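Local coordinates for pancreatic lipase related protein 2 (Equus caballus, PDB 1W52), which probably hydrolyses galactolipids and triacylglycerols to release fatty acids, as a calcium-binding lipase of the alpha/beta hydrolase superfamily, at residues I204-S209 against F228-G233; P237-S242 against L261-L266; F282-C287 against F327-G332; Y337-Y342 against D388-F393. All coordinates share one frame; numbering follows the deposited sequence.

Interaction 1 (I204-S209 against F228-G233); sequences IHTDAS and FFPNGG
The imidazole of H205 lies flat against the phenyl ring of F229 in an offset stack, centroids 4.2 Å apart and planes only 7° from parallel. From H205 CB outward, CB touches both F228 O and F229 CE2, CG sits over F229 CE2, and CD2 lies 3.5 Å from F229 CZ, and the edge of the imidazole meets F228 O in the ring plane. CG stands anti to the carbonyl carbon (chi1 -62°), which carries the ring alongside F229 rather than across it. At the tip, ND1 bonds to M219 O and NE2 to D227 OD1, so both nitrogens are engaged and the ring's rotation is fixed. The backbone joins twice: H205 N gives its hydrogen to F228 O (3.1 Å), and A208 N bonds to G233 O at 3.0 Å. The P230 ring packs on the CG2 methyls of I204 and T206, with I204 CG2 4.0 Å from P230 CG. Strands 201-204 and 226-230 run parallel here in the central sheet; beyond them the 204-209 loop passes D178 of the predicted charge relay, and helix 257-277 touches T206, D207 and N231.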
loop_
_atom_site.group_PDB
_atom_site.type_symbol
_atom_site.label_atom_id
_atom_site.label_comp_id
_atom_site.label_asym_id
_atom_site.label_seq_id
_atom_site.Cartn_x
_atom_site.Cartn_y
_atom_site.Cartn_z
ATOM N N ILE A 204 0.096 4.229 -2.388
ATOM C CA ILE A 204 0.950 3.342 -1.609
ATOM C C ILE A 204 2.356 3.237 -2.224
ATOM O O ILE A 204 2.501 2.891 -3.384
ATOM C CB ILE A 204 0.300 1.971 -1.474
ATOM C CG1 ILE A 204 -1.054 2.151 -0.843
ATOM C CG2 ILE A 204 1.117 1.060 -0.550
ATOM C CD1 ILE A 204 -1.871 0.866 -0.835
ATOM N N HIS A 205 3.371 3.542 -1.409
ATOM C CA HIS A 205 4.782 3.574 -1.826
ATOM C C HIS A 205 5.537 2.400 -1.181
ATOM O O HIS A 205 5.789 2.429 0.022
ATOM C CB HIS A 205 5.479 4.818 -1.297
ATOM C CG HIS A 205 4.930 6.130 -1.790
ATOM N ND1 HIS A 205 5.535 6.854 -2.797
ATOM C CD2 HIS A 205 3.903 6.896 -1.338
ATOM C CE1 HIS A 205 4.880 7.990 -2.966
ATOM N NE2 HIS A 205 3.880 8.035 -2.102
ATOM N N THR A 206 5.885 1.388 -1.979
ATOM C CA THR A 206 6.627 0.229 -1.486
ATOM C C THR A 206 8.061 0.088 -1.996
ATOM O O THR A 206 8.769 -0.718 -1.450
ATOM C CB THR A 206 5.889 -1.097 -1.791
ATOM O OG1 THR A 206 5.624 -1.197 -3.206
ATOM C CG2 THR A 206 4.494 -1.125 -1.110
ATOM N N ASP A 207 8.492 0.827 -3.027
ATOM C CA ASP A 207 9.821 0.589 -3.628
ATOM C C ASP A 207 10.475 1.905 -4.003
ATOM O O ASP A 207 11.075 2.049 -5.045
ATOM C CB ASP A 207 9.669 -0.321 -4.855
ATOM C CG ASP A 207 11.005 -0.853 -5.417
ATOM O OD1 ASP A 207 11.956 -0.958 -4.617
ATOM O OD2 ASP A 207 11.158 -1.190 -6.630
ATOM N N ALA A 208 10.379 2.856 -3.085
ATOM C CA ALA A 208 10.773 4.264 -3.249
ATOM C C ALA A 208 12.289 4.619 -3.021
ATOM O O ALA A 208 12.714 5.791 -2.910
ATOM C CB ALA A 208 9.920 5.057 -2.292
ATOM N N SER A 209 13.124 3.593 -2.916
ATOM C CA SER A 209 14.583 3.763 -3.110
ATOM C C SER A 209 14.787 4.443 -4.473
ATOM O O SER A 209 13.864 4.481 -5.352
ATOM C CB SER A 209 15.291 2.402 -3.034
ATOM O OG SER A 209 14.414 1.426 -2.415
ATOM N N PHE A 228 0.900 6.976 1.507
ATOM C CA PHE A 228 1.238 6.027 2.571
ATOM C C PHE A 228 2.627 5.422 2.334
ATOM O O PHE A 228 2.976 5.135 1.169
ATOM C CB PHE A 228 0.237 4.892 2.607
ATOM C CG PHE A 228 -1.168 5.325 2.863
ATOM C CD1 PHE A 228 -1.917 5.935 1.870
ATOM C CD2 PHE A 228 -1.759 5.087 4.079
ATOM C CE1 PHE A 228 -3.208 6.303 2.088
ATOM C CE2 PHE A 228 -3.067 5.458 4.316
ATOM C CZ PHE A 228 -3.791 6.055 3.315
ATOM N N PHE A 229 3.380 5.188 3.428
ATOM C CA PHE A 229 4.720 4.577 3.365
ATOM C C PHE A 229 4.929 3.318 4.228
ATOM O O PHE A 229 5.635 3.370 5.235
ATOM C CB PHE A 229 5.741 5.640 3.742
ATOM C CG PHE A 229 5.804 6.741 2.775
ATOM C CD1 PHE A 229 4.899 7.789 2.856
ATOM C CD2 PHE A 229 6.729 6.714 1.745
ATOM C CE1 PHE A 229 4.965 8.856 1.906
ATOM C CE2 PHE A 229 6.777 7.729 0.762
ATOM C CZ PHE A 229 5.906 8.807 0.845
ATOM N N PRO A 230 4.333 2.191 3.861
ATOM C CA PRO A 230 4.452 0.970 4.661
ATOM C C PRO A 230 5.896 0.575 4.874
ATOM O O PRO A 230 6.735 0.489 3.955
ATOM C CB PRO A 230 3.787 -0.102 3.787
ATOM C CG PRO A 230 3.751 0.481 2.401
ATOM C CD PRO A 230 3.516 1.956 2.675
ATOM N N ASN A 231 6.217 0.316 6.115
ATOM C CA ASN A 231 7.586 0.009 6.448
ATOM C C ASN A 231 8.533 1.057 5.974
ATOM O O ASN A 231 9.653 0.701 5.588
ATOM C CB ASN A 231 7.903 -1.299 5.830
ATOM C CG ASN A 231 6.774 -2.296 6.057
ATOM O OD1 ASN A 231 6.392 -2.525 7.223
ATOM N ND2 ASN A 231 6.233 -2.887 4.975
ATOM N N GLY A 232 8.143 2.335 5.991
ATOM C CA GLY A 232 8.987 3.362 5.391
ATOM C C GLY A 232 9.006 3.408 3.853
ATOM O O GLY A 232 9.577 4.312 3.232
ATOM N N GLY A 233 8.362 2.449 3.225
ATOM C CA GLY A 233 8.251 2.452 1.788
ATOM C C GLY A 233 9.472 2.174 0.926
ATOM O O GLY A 233 9.378 2.243 -0.285
#

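Interaction 2 (P237-S242 against L261-L266); sequences PGCKRS and LACNHL. With DDQ (decylamine-N,N-dimethyl-N-oxide), chain C.
A disulfide on the enzyme's surface, C239 to C263, ties the loop 237-242 to the helix that carries H265, the predicted charge-relay histidine. C239 SG and C263 SG are 2.1 Å apart, with a chi3 of -78°. C263 SG stands anti to its backbone N (chi1 165°), reaching out from the helix, whereas C239 SG is anti to its own carbonyl carbon. N264 lies against the same bridge, its OD1 3.6 Å from C239 CB. That carbonyl oxygen accepts a hydrogen bond from M236 N, just before the loop segment, which gives the loop a polar tie next to the covalent one. Further along, S242 CB meets the L261 branch CD2 at 3.8 Å, a lighter apolar touch. No hydrogen bond joins the two segments themselves, so the disulfide carries the link. On another side of the helix, H265 NE2 approaches C8 of the detergent decylamine-N,N-dimethyl-N-oxide at 3.5 Å, the ring meeting the alkyl chain obliquely, and A262 CB comes within 4.0 Å of its C4. H265 ND1 bonds to D178 OD2 and NE2 to S154 OG, the arrangement of a Ser-His-Asp triad. The loop follows strand 226-230 and leads towards helix 257-277; the backbone carbonyl of N264 in that helix takes a hydrogen bond from T206 OG1, in the loop after strand 201-204.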
loop_
_atom_site.group_PDB
_atom_site.type_symbol
_atom_site.label_atom_id
_atom_site.label_comp_id
_atom_site.label_asym_id
_atom_site.label_seq_id
_atom_site.Cartn_x
_atom_site.Cartn_y
_atom_site.Cartn_z
ATOM N N PRO A 237 9.293 -5.901 4.248
ATOM C CA PRO A 237 9.481 -7.212 4.834
ATOM C C PRO A 237 8.955 -8.283 3.953
ATOM O O PRO A 237 7.865 -8.093 3.362
ATOM C CB PRO A 237 8.616 -7.136 6.083
ATOM C CG PRO A 237 8.718 -5.742 6.428
ATOM C CD PRO A 237 8.462 -5.074 5.127
ATOM N N GLY A 238 9.698 -9.393 3.912
ATOM C CA GLY A 238 9.367 -10.552 3.116
ATOM C C GLY A 238 10.234 -10.573 1.874
ATOM O O GLY A 238 10.329 -11.582 1.182
ATOM N N CYS A 239 10.831 -9.437 1.568
ATOM C CA CYS A 239 11.625 -9.277 0.373
ATOM C C CYS A 239 13.068 -9.220 0.793
ATOM O O CYS A 239 13.368 -8.737 1.883
ATOM C CB CYS A 239 11.287 -7.952 -0.319
ATOM S SG CYS A 239 9.606 -7.815 -0.877
ATOM N N LYS A 240 13.943 -9.736 -0.074
ATOM C CA LYS A 240 15.369 -9.397 -0.080
ATOM C C LYS A 240 15.549 -8.267 -1.110
ATOM O O LYS A 240 14.949 -8.316 -2.171
ATOM C CB LYS A 240 16.143 -10.615 -0.497
ATOM C CG LYS A 240 15.719 -11.925 0.211
ATOM C CD LYS A 240 16.853 -13.031 0.173
ATOM C CE LYS A 240 18.343 -12.499 0.440
ATOM N NZ LYS A 240 19.390 -12.945 -0.560
ATOM N N ARG A 241 16.344 -7.256 -0.830
ATOM C CA ARG A 241 16.334 -6.069 -1.702
ATOM C C ARG A 241 16.796 -6.190 -3.243
ATOM O O ARG A 241 16.602 -7.205 -3.875
ATOM C CB ARG A 241 17.096 -4.963 -0.973
ATOM C CG ARG A 241 16.762 -4.913 0.463
ATOM C CD ARG A 241 17.896 -4.647 1.227
ATOM N NE ARG A 241 17.553 -4.774 2.604
ATOM C CZ ARG A 241 18.387 -4.449 3.569
ATOM N NH1 ARG A 241 19.611 -3.996 3.267
ATOM N NH2 ARG A 241 18.010 -4.574 4.843
ATOM N N SER A 242 17.356 -5.126 -3.842
ATOM C CA SER A 242 17.852 -5.112 -5.240
ATOM C C SER A 242 19.336 -4.740 -5.284
ATOM O O SER A 242 19.686 -3.561 -5.431
ATOM C CB SER A 242 17.057 -4.100 -6.095
ATOM O OG SER A 242 17.826 -2.946 -6.441
ATOM N N LEU A 261 14.386 -8.753 -7.937
ATOM C CA LEU A 261 14.355 -7.333 -8.326
ATOM C C LEU A 261 12.961 -6.678 -8.379
ATOM O O LEU A 261 12.929 -5.481 -8.412
ATOM C CB LEU A 261 15.019 -7.112 -9.709
ATOM C CG LEU A 261 16.481 -7.456 -9.833
ATOM C CD1 LEU A 261 16.920 -7.196 -11.235
ATOM C CD2 LEU A 261 17.323 -6.647 -8.869
ATOM N N ALA A 262 11.831 -7.397 -8.363
ATOM C CA ALA A 262 10.488 -6.737 -8.341
ATOM C C ALA A 262 9.637 -6.912 -7.050
ATOM O O ALA A 262 8.511 -6.412 -6.945
ATOM C CB ALA A 262 9.644 -7.245 -9.508
ATOM N N CYS A 263 10.130 -7.661 -6.077
ATOM C CA CYS A 263 9.306 -8.028 -4.942
ATOM C C CYS A 263 8.712 -6.800 -4.151
ATOM O O CYS A 263 7.486 -6.759 -3.890
ATOM C CB CYS A 263 10.118 -8.937 -4.060
ATOM S SG CYS A 263 9.488 -9.190 -2.414
ATOM N N ASN A 264 9.555 -5.825 -3.792
ATOM C CA ASN A 264 9.093 -4.624 -3.153
ATOM C C ASN A 264 8.107 -3.857 -4.010
ATOM O O ASN A 264 7.075 -3.393 -3.524
ATOM C CB ASN A 264 10.240 -3.675 -2.921
ATOM C CG ASN A 264 11.319 -4.237 -2.024
ATOM O OD1 ASN A 264 11.151 -4.412 -0.842
ATOM N ND2 ASN A 264 12.457 -4.489 -2.613
ATOM N N HIS A 265 8.427 -3.663 -5.283
ATOM C CA HIS A 265 7.505 -2.951 -6.234
ATOM C C HIS A 265 6.089 -3.560 -6.215
ATOM O O HIS A 265 5.073 -2.871 -6.330
ATOM C CB HIS A 265 8.098 -3.059 -7.646
ATOM C CG HIS A 265 7.539 -2.118 -8.654
ATOM N ND1 HIS A 265 7.375 -0.775 -8.417
ATOM C CD2 HIS A 265 7.208 -2.322 -9.950
ATOM C CE1 HIS A 265 6.907 -0.201 -9.515
ATOM N NE2 HIS A 265 6.810 -1.116 -10.464
ATOM N N LEU A 266 6.064 -4.873 -6.041
ATOM C CA LEU A 266 4.846 -5.624 -6.069
ATOM C C LEU A 266 4.157 -5.623 -4.725
ATOM O O LEU A 266 2.985 -5.902 -4.662
ATOM C CB LEU A 266 5.128 -7.059 -6.516
ATOM C CG LEU A 266 5.726 -7.215 -7.917
ATOM C CD1 LEU A 266 5.686 -8.631 -8.314
ATOM C CD2 LEU A 266 5.092 -6.456 -9.036
HETATM N N1 DDQ C . 4.491 -9.958 -13.054
HETATM O O1 DDQ C . 3.325 -9.635 -12.718
HETATM C CM1 DDQ C . 4.852 -11.244 -12.355
HETATM C CM2 DDQ C . 4.585 -10.168 -14.530
HETATM C C1 DDQ C . 5.302 -8.804 -12.561
HETATM C C2 DDQ C . 5.522 -7.637 -13.532
HETATM C C3 DDQ C . 7.021 -7.445 -13.728
HETATM C C4 DDQ C . 7.616 -6.327 -12.886
HETATM C C5 DDQ C . 8.312 -5.300 -13.763
HETATM C C6 DDQ C . 8.839 -4.241 -12.835
HETATM C C7 DDQ C . 9.443 -3.090 -13.584
HETATM C C8 DDQ C . 8.736 -1.784 -13.278
HETATM C C9 DDQ C . 9.221 -0.701 -14.249
HETATM C C10 DDQ C . 9.288 0.688 -13.654
#

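Interaction 3 (F282-C287 against F327-G332); sequences FLAYPC and FFLNTG
Y285 O accepts the shortest bond of this contact, from F328 N at 2.8 Å, and is also approached by F327 CA at 3.1 Å in a CH...O contact. The return bond, Y285 N to F328 O at 2.9 Å, makes Y285 and F328 an antiparallel hydrogen-bonded pair. F327 sends its side chain to the face where A284 CB meets its CB, and P286 CG lies 3.8 Å from F327 CD2, the two side chains crossing obliquely. At F327 an alanine is likely to take away the ring that P286 CG and the F228 ring pack on, opening a gap beside P286. F328 turns to the face of Y285, and C287 CB comes to its ring edge, 3.5 Å from CD1. L329 CG sits between backbone N and carbonyl carbon (chi1 67°), which directs CD1 to F282 CB at 4.0 Å. Beyond it T331 CG2 meets the F282 ring at its edge, in plane. C287 is itself disulfide-bonded to C298. Antiparallel strand 285-286 thus borders 325-329 at the outer end of the mostly parallel central sheet of the alpha/beta hydrolase fold.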
loop_
_atom_site.group_PDB
_atom_site.type_symbol
_atom_site.label_atom_id
_atom_site.label_comp_id
_atom_site.label_asym_id
_atom_site.label_seq_id
_atom_site.Cartn_x
_atom_site.Cartn_y
_atom_site.Cartn_z
ATOM N N PHE A 282 -4.334 -2.418 8.148
ATOM C CA PHE A 282 -3.264 -1.554 7.671
ATOM C C PHE A 282 -3.591 -0.141 8.013
ATOM O O PHE A 282 -3.865 0.646 7.129
ATOM C CB PHE A 282 -3.085 -1.648 6.154
ATOM C CG PHE A 282 -2.993 -3.051 5.604
ATOM C CD1 PHE A 282 -1.791 -3.582 5.223
ATOM C CD2 PHE A 282 -4.131 -3.817 5.382
ATOM C CE1 PHE A 282 -1.732 -4.865 4.650
ATOM C CE2 PHE A 282 -4.052 -5.125 4.803
ATOM C CZ PHE A 282 -2.863 -5.634 4.464
ATOM N N LEU A 283 -3.575 0.186 9.290
ATOM C CA LEU A 283 -3.901 1.529 9.701
ATOM C C LEU A 283 -2.706 2.439 9.593
ATOM O O LEU A 283 -1.710 2.220 10.229
ATOM C CB LEU A 283 -4.367 1.546 11.144
ATOM C CG LEU A 283 -5.722 0.926 11.566
ATOM C CD1 LEU A 283 -5.760 -0.635 11.565
ATOM C CD2 LEU A 283 -6.031 1.451 12.950
ATOM N N ALA A 284 -2.796 3.486 8.810
ATOM C CA ALA A 284 -1.684 4.394 8.732
ATOM C C ALA A 284 -1.730 5.452 9.824
ATOM O O ALA A 284 -2.781 5.851 10.298
ATOM C CB ALA A 284 -1.674 5.032 7.380
ATOM N N TYR A 285 -0.568 5.919 10.215
ATOM C CA TYR A 285 -0.469 6.889 11.295
ATOM C C TYR A 285 0.184 8.098 10.688
ATOM O O TYR A 285 1.089 7.947 9.888
ATOM C CB TYR A 285 0.419 6.387 12.451
ATOM C CG TYR A 285 -0.117 5.176 13.185
ATOM C CD1 TYR A 285 -0.236 3.984 12.539
ATOM C CD2 TYR A 285 -0.502 5.230 14.511
ATOM C CE1 TYR A 285 -0.709 2.900 13.135
ATOM C CE2 TYR A 285 -1.008 4.081 15.139
ATOM C CZ TYR A 285 -1.094 2.929 14.416
ATOM O OH TYR A 285 -1.532 1.718 14.893
ATOM N N PRO A 286 -0.215 9.302 11.050
ATOM C CA PRO A 286 0.372 10.477 10.399
ATOM C C PRO A 286 1.683 10.781 11.100
ATOM O O PRO A 286 1.760 10.388 12.272
ATOM C CB PRO A 286 -0.694 11.541 10.609
ATOM C CG PRO A 286 -1.903 10.722 11.206
ATOM C CD PRO A 286 -1.235 9.662 12.042
ATOM N N CYS A 287 2.663 11.382 10.410
ATOM C CA CYS A 287 4.001 11.581 10.946
ATOM C C CYS A 287 4.872 12.307 9.971
ATOM O O CYS A 287 4.573 12.304 8.807
ATOM C CB CYS A 287 4.663 10.253 11.226
ATOM S SG CYS A 287 5.559 10.224 12.802
ATOM N N PHE A 327 1.468 9.313 5.759
ATOM C CA PHE A 327 1.275 8.346 6.835
ATOM C C PHE A 327 2.261 7.129 6.764
ATOM O O PHE A 327 2.765 6.772 5.680
ATOM C CB PHE A 327 -0.158 7.824 6.828
ATOM C CG PHE A 327 -1.171 8.883 6.625
ATOM C CD1 PHE A 327 -1.280 9.540 5.372
ATOM C CD2 PHE A 327 -2.029 9.258 7.674
ATOM C CE1 PHE A 327 -2.216 10.538 5.168
ATOM C CE2 PHE A 327 -2.957 10.250 7.469
ATOM C CZ PHE A 327 -3.042 10.890 6.198
ATOM N N PHE A 328 2.496 6.513 7.932
ATOM C CA PHE A 328 3.435 5.428 8.111
ATOM C C PHE A 328 2.838 4.309 8.865
ATOM O O PHE A 328 1.867 4.450 9.478
ATOM C CB PHE A 328 4.662 5.912 8.835
ATOM C CG PHE A 328 5.422 6.915 8.058
ATOM C CD1 PHE A 328 5.338 8.262 8.368
ATOM C CD2 PHE A 328 6.172 6.541 6.969
ATOM C CE1 PHE A 328 6.050 9.240 7.636
ATOM C CE2 PHE A 328 6.880 7.518 6.217
ATOM C CZ PHE A 328 6.815 8.871 6.565
ATOM N N LEU A 329 3.429 3.155 8.771
ATOM C CA LEU A 329 2.893 1.983 9.412
ATOM C C LEU A 329 3.838 0.788 9.112
ATOM O O LEU A 329 4.811 0.943 8.352
ATOM C CB LEU A 329 1.481 1.730 8.911
ATOM C CG LEU A 329 1.429 1.347 7.448
ATOM C CD1 LEU A 329 0.178 0.448 7.131
ATOM C CD2 LEU A 329 1.522 2.568 6.574
ATOM N N ASN A 330 3.552 -0.380 9.683
ATOM C CA ASN A 330 4.343 -1.551 9.382
ATOM C C ASN A 330 3.458 -2.740 9.005
ATOM O O ASN A 330 2.573 -3.107 9.750
ATOM C CB ASN A 330 5.262 -1.917 10.586
ATOM C CG ASN A 330 6.458 -0.939 10.786
ATOM O OD1 ASN A 330 6.880 -0.674 11.948
ATOM N ND2 ASN A 330 6.997 -0.409 9.683
ATOM N N THR A 331 3.728 -3.373 7.875
ATOM C CA THR A 331 3.025 -4.594 7.502
ATOM C C THR A 331 3.629 -5.854 8.081
ATOM O O THR A 331 4.651 -5.835 8.716
ATOM C CB THR A 331 3.037 -4.752 5.989
ATOM O OG1 THR A 331 4.386 -4.574 5.523
ATOM C CG2 THR A 331 2.182 -3.666 5.341
ATOM N N GLY A 332 2.974 -6.967 7.808
ATOM C CA GLY A 332 3.537 -8.267 8.068
ATOM C C GLY A 332 4.519 -8.697 6.997
ATOM O O GLY A 332 4.601 -8.064 5.950
#

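Interaction 4 (Y337-Y342 against D388-F393)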
loop_
_atom_site.group_PDB
_atom_site.type_symbol
_atom_site.label_atom_id
_atom_site.label_comp_id
_atom_site.label_asym_id
_atom_site.label_seq_id
_atom_site.Cartn_x
_atom_site.Cartn_y
_atom_site.Cartn_z
ATOM N N TYR A 337 -0.453 -10.116 5.432
ATOM C CA TYR A 337 0.414 -8.994 5.790
ATOM C C TYR A 337 -0.201 -7.997 6.765
ATOM O O TYR A 337 0.217 -6.833 6.830
ATOM C CB TYR A 337 0.898 -8.201 4.558
ATOM C CG TYR A 337 1.414 -9.012 3.366
ATOM C CD1 TYR A 337 0.565 -9.353 2.333
ATOM C CD2 TYR A 337 2.763 -9.390 3.261
ATOM C CE1 TYR A 337 0.994 -10.080 1.293
ATOM C CE2 TYR A 337 3.211 -10.107 2.194
ATOM C CZ TYR A 337 2.316 -10.457 1.206
ATOM O OH TYR A 337 2.694 -11.158 0.076
ATOM N N THR A 338 -1.165 -8.442 7.554
ATOM C CA THR A 338 -1.792 -7.526 8.508
ATOM C C THR A 338 -1.008 -7.463 9.795
ATOM O O THR A 338 -0.613 -8.473 10.315
ATOM C CB THR A 338 -3.212 -7.940 8.812
ATOM O OG1 THR A 338 -3.288 -9.351 9.034
ATOM C CG2 THR A 338 -4.080 -7.729 7.600
ATOM N N SER A 339 -0.758 -6.273 10.295
ATOM C CA SER A 339 -0.102 -6.121 11.564
ATOM C C SER A 339 -0.847 -5.056 12.338
ATOM O O SER A 339 -1.382 -4.097 11.778
ATOM C CB SER A 339 1.351 -5.702 11.398
ATOM O OG SER A 339 1.742 -4.737 12.399
ATOM N N TRP A 340 -0.877 -5.213 13.639
ATOM C CA TRP A 340 -1.469 -4.212 14.456
ATOM C C TRP A 340 -0.425 -3.662 15.372
ATOM O O TRP A 340 0.506 -4.347 15.747
ATOM C CB TRP A 340 -2.573 -4.850 15.226
ATOM C CG TRP A 340 -3.783 -4.963 14.411
ATOM C CD1 TRP A 340 -4.767 -4.064 14.352
ATOM C CD2 TRP A 340 -4.151 -6.030 13.517
ATOM N NE1 TRP A 340 -5.744 -4.488 13.486
ATOM C CE2 TRP A 340 -5.398 -5.703 12.971
ATOM C CE3 TRP A 340 -3.553 -7.216 13.123
ATOM C CZ2 TRP A 340 -6.085 -6.524 12.056
ATOM C CZ3 TRP A 340 -4.264 -8.075 12.186
ATOM C CH2 TRP A 340 -5.506 -7.710 11.682
ATOM N N ARG A 341 -0.569 -2.423 15.758
ATOM C CA ARG A 341 0.485 -1.800 16.492
ATOM C C ARG A 341 0.044 -1.573 17.911
ATOM O O ARG A 341 -1.078 -1.130 18.170
ATOM C CB ARG A 341 0.835 -0.487 15.869
ATOM C CG ARG A 341 2.053 0.103 16.427
ATOM C CD ARG A 341 2.452 1.314 15.655
ATOM N NE ARG A 341 3.792 1.840 15.909
ATOM C CZ ARG A 341 4.908 1.246 15.523
ATOM N NH1 ARG A 341 4.859 0.048 14.894
ATOM N NH2 ARG A 341 6.084 1.866 15.758
ATOM N N TYR A 342 0.955 -1.864 18.831
ATOM C CA TYR A 342 0.731 -1.718 20.252
ATOM C C TYR A 342 1.900 -0.970 20.835
ATOM O O TYR A 342 2.996 -1.091 20.330
ATOM C CB TYR A 342 0.606 -3.103 20.845
ATOM C CG TYR A 342 -0.608 -3.864 20.322
ATOM C CD1 TYR A 342 -0.477 -4.720 19.262
ATOM C CD2 TYR A 342 -1.891 -3.725 20.907
ATOM C CE1 TYR A 342 -1.577 -5.445 18.766
ATOM C CE2 TYR A 342 -3.007 -4.447 20.414
ATOM C CZ TYR A 342 -2.837 -5.319 19.334
ATOM O OH TYR A 342 -3.877 -6.073 18.779
ATOM N N ASP A 388 7.236 0.600 20.773
ATOM C CA ASP A 388 6.094 0.261 19.940
ATOM C C ASP A 388 6.387 -0.988 19.161
ATOM O O ASP A 388 7.503 -1.191 18.768
ATOM C CB ASP A 388 5.790 1.451 19.044
ATOM C CG ASP A 388 5.312 2.650 19.857
ATOM O OD1 ASP A 388 4.546 2.376 20.813
ATOM O OD2 ASP A 388 5.629 3.856 19.673
ATOM N N VAL A 389 5.414 -1.856 18.980
ATOM C CA VAL A 389 5.689 -3.130 18.338
ATOM C C VAL A 389 4.560 -3.573 17.392
ATOM O O VAL A 389 3.488 -3.032 17.451
ATOM C CB VAL A 389 6.003 -4.247 19.385
ATOM C CG1 VAL A 389 7.054 -3.783 20.381
ATOM C CG2 VAL A 389 4.728 -4.763 20.091
ATOM N N ASP A 390 4.796 -4.561 16.529
ATOM C CA ASP A 390 3.857 -4.855 15.455
ATOM C C ASP A 390 3.369 -6.287 15.561
ATOM O O ASP A 390 4.164 -7.220 15.521
ATOM C CB ASP A 390 4.506 -4.576 14.101
ATOM C CG ASP A 390 4.895 -3.110 13.944
ATOM O OD1 ASP A 390 3.999 -2.262 14.036
ATOM O OD2 ASP A 390 6.058 -2.693 13.748
ATOM N N VAL A 391 2.060 -6.469 15.714
ATOM C CA VAL A 391 1.509 -7.799 15.954
ATOM C C VAL A 391 0.910 -8.372 14.676
ATOM O O VAL A 391 -0.211 -8.077 14.332
ATOM C CB VAL A 391 0.483 -7.838 17.179
ATOM C CG1 VAL A 391 -0.143 -9.223 17.346
ATOM C CG2 VAL A 391 1.178 -7.443 18.514
ATOM N N ASN A 392 1.661 -9.246 14.025
ATOM C CA ASN A 392 1.307 -9.764 12.723
ATOM C C ASN A 392 -0.003 -10.493 12.708
ATOM O O ASN A 392 -0.288 -11.210 11.766
ATOM C CB ASN A 392 2.393 -10.719 12.218
ATOM C CG ASN A 392 3.781 -10.098 12.258
ATOM O OD1 ASN A 392 4.048 -9.084 11.596
ATOM N ND2 ASN A 392 4.670 -10.691 13.066
ATOM N N PHE A 393 -0.793 -10.352 13.756
ATOM C CA PHE A 393 -2.116 -10.962 13.784
ATOM C C PHE A 393 -3.050 -10.349 14.796
ATOM O O PHE A 393 -2.683 -9.541 15.656
ATOM C CB PHE A 393 -2.031 -12.469 14.048
ATOM C CG PHE A 393 -1.763 -12.820 15.492
ATOM C CD1 PHE A 393 -2.582 -13.728 16.160
ATOM C CD2 PHE A 393 -0.675 -12.253 16.178
ATOM C CE1 PHE A 393 -2.328 -14.059 17.477
ATOM C CE2 PHE A 393 -0.417 -12.572 17.488
ATOM C CZ PHE A 393 -1.235 -13.480 18.145
#
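R341 NH1 meets the carboxylate of D390 in a salt bridge, 2.6 Å to OD1; as a hydrogen bond it is weak, bent to 117°. The D390 group comes at the edge of the guanidinium, whereas D388 CB lies over one of its faces, 3.3 Å from NH2. R341 has CG anti to the backbone N (chi1 -170°) and a chain extended as far as NE, which carries the guanidinium along the neighbouring strand; NH2 also makes a weak bond to F293 O. A leucine in its place would probably leave D390 without its charge partner and F293 O without this donor. D388 OD1 has its own salt bridge, to R343 NE. Strands 340-342 and 388-391 form an antiparallel pair, 150° between their directions, in which 388-391 belongs to the PLAT domain. V391 N bonds to W340 O (2.6 Å), W340 N back to V391 O (3.0 Å). Y342 and V389 exchange two more bonds, Y342 N to V389 O (3.1 Å) and V389 N to Y342 O (2.9 Å). D388 N bonds to N296 OD1, and D390 O accepts from Y372 OH. S339 OG bonds weakly to N330 O, and V391 CG2 packs obliquely on the Y342 ring.

Along the chain the four contacts come in series, each closing before the next opens. Interactions 1 and 3 lie in one sheet, centres about 10 Å apart, where strands 226-230 and 325-329 are neighbours; N231 N to L329 O and N231 ND2 to T331 OG1 probably join them by hydrogen bonds. Interaction 2 sits about 11 Å from interaction 1, between centres, and brings helix 257-277 with the predicted catalytic histidine over the sheet's loops. Interaction 4 belongs to a separate two-stranded sheet, its centre about 10 Å from that of interaction 3; G332 N and Y337 O probably form a hydrogen bond joining the two. The series runs from the active-site surroundings through the sheet edge to the PLAT domain.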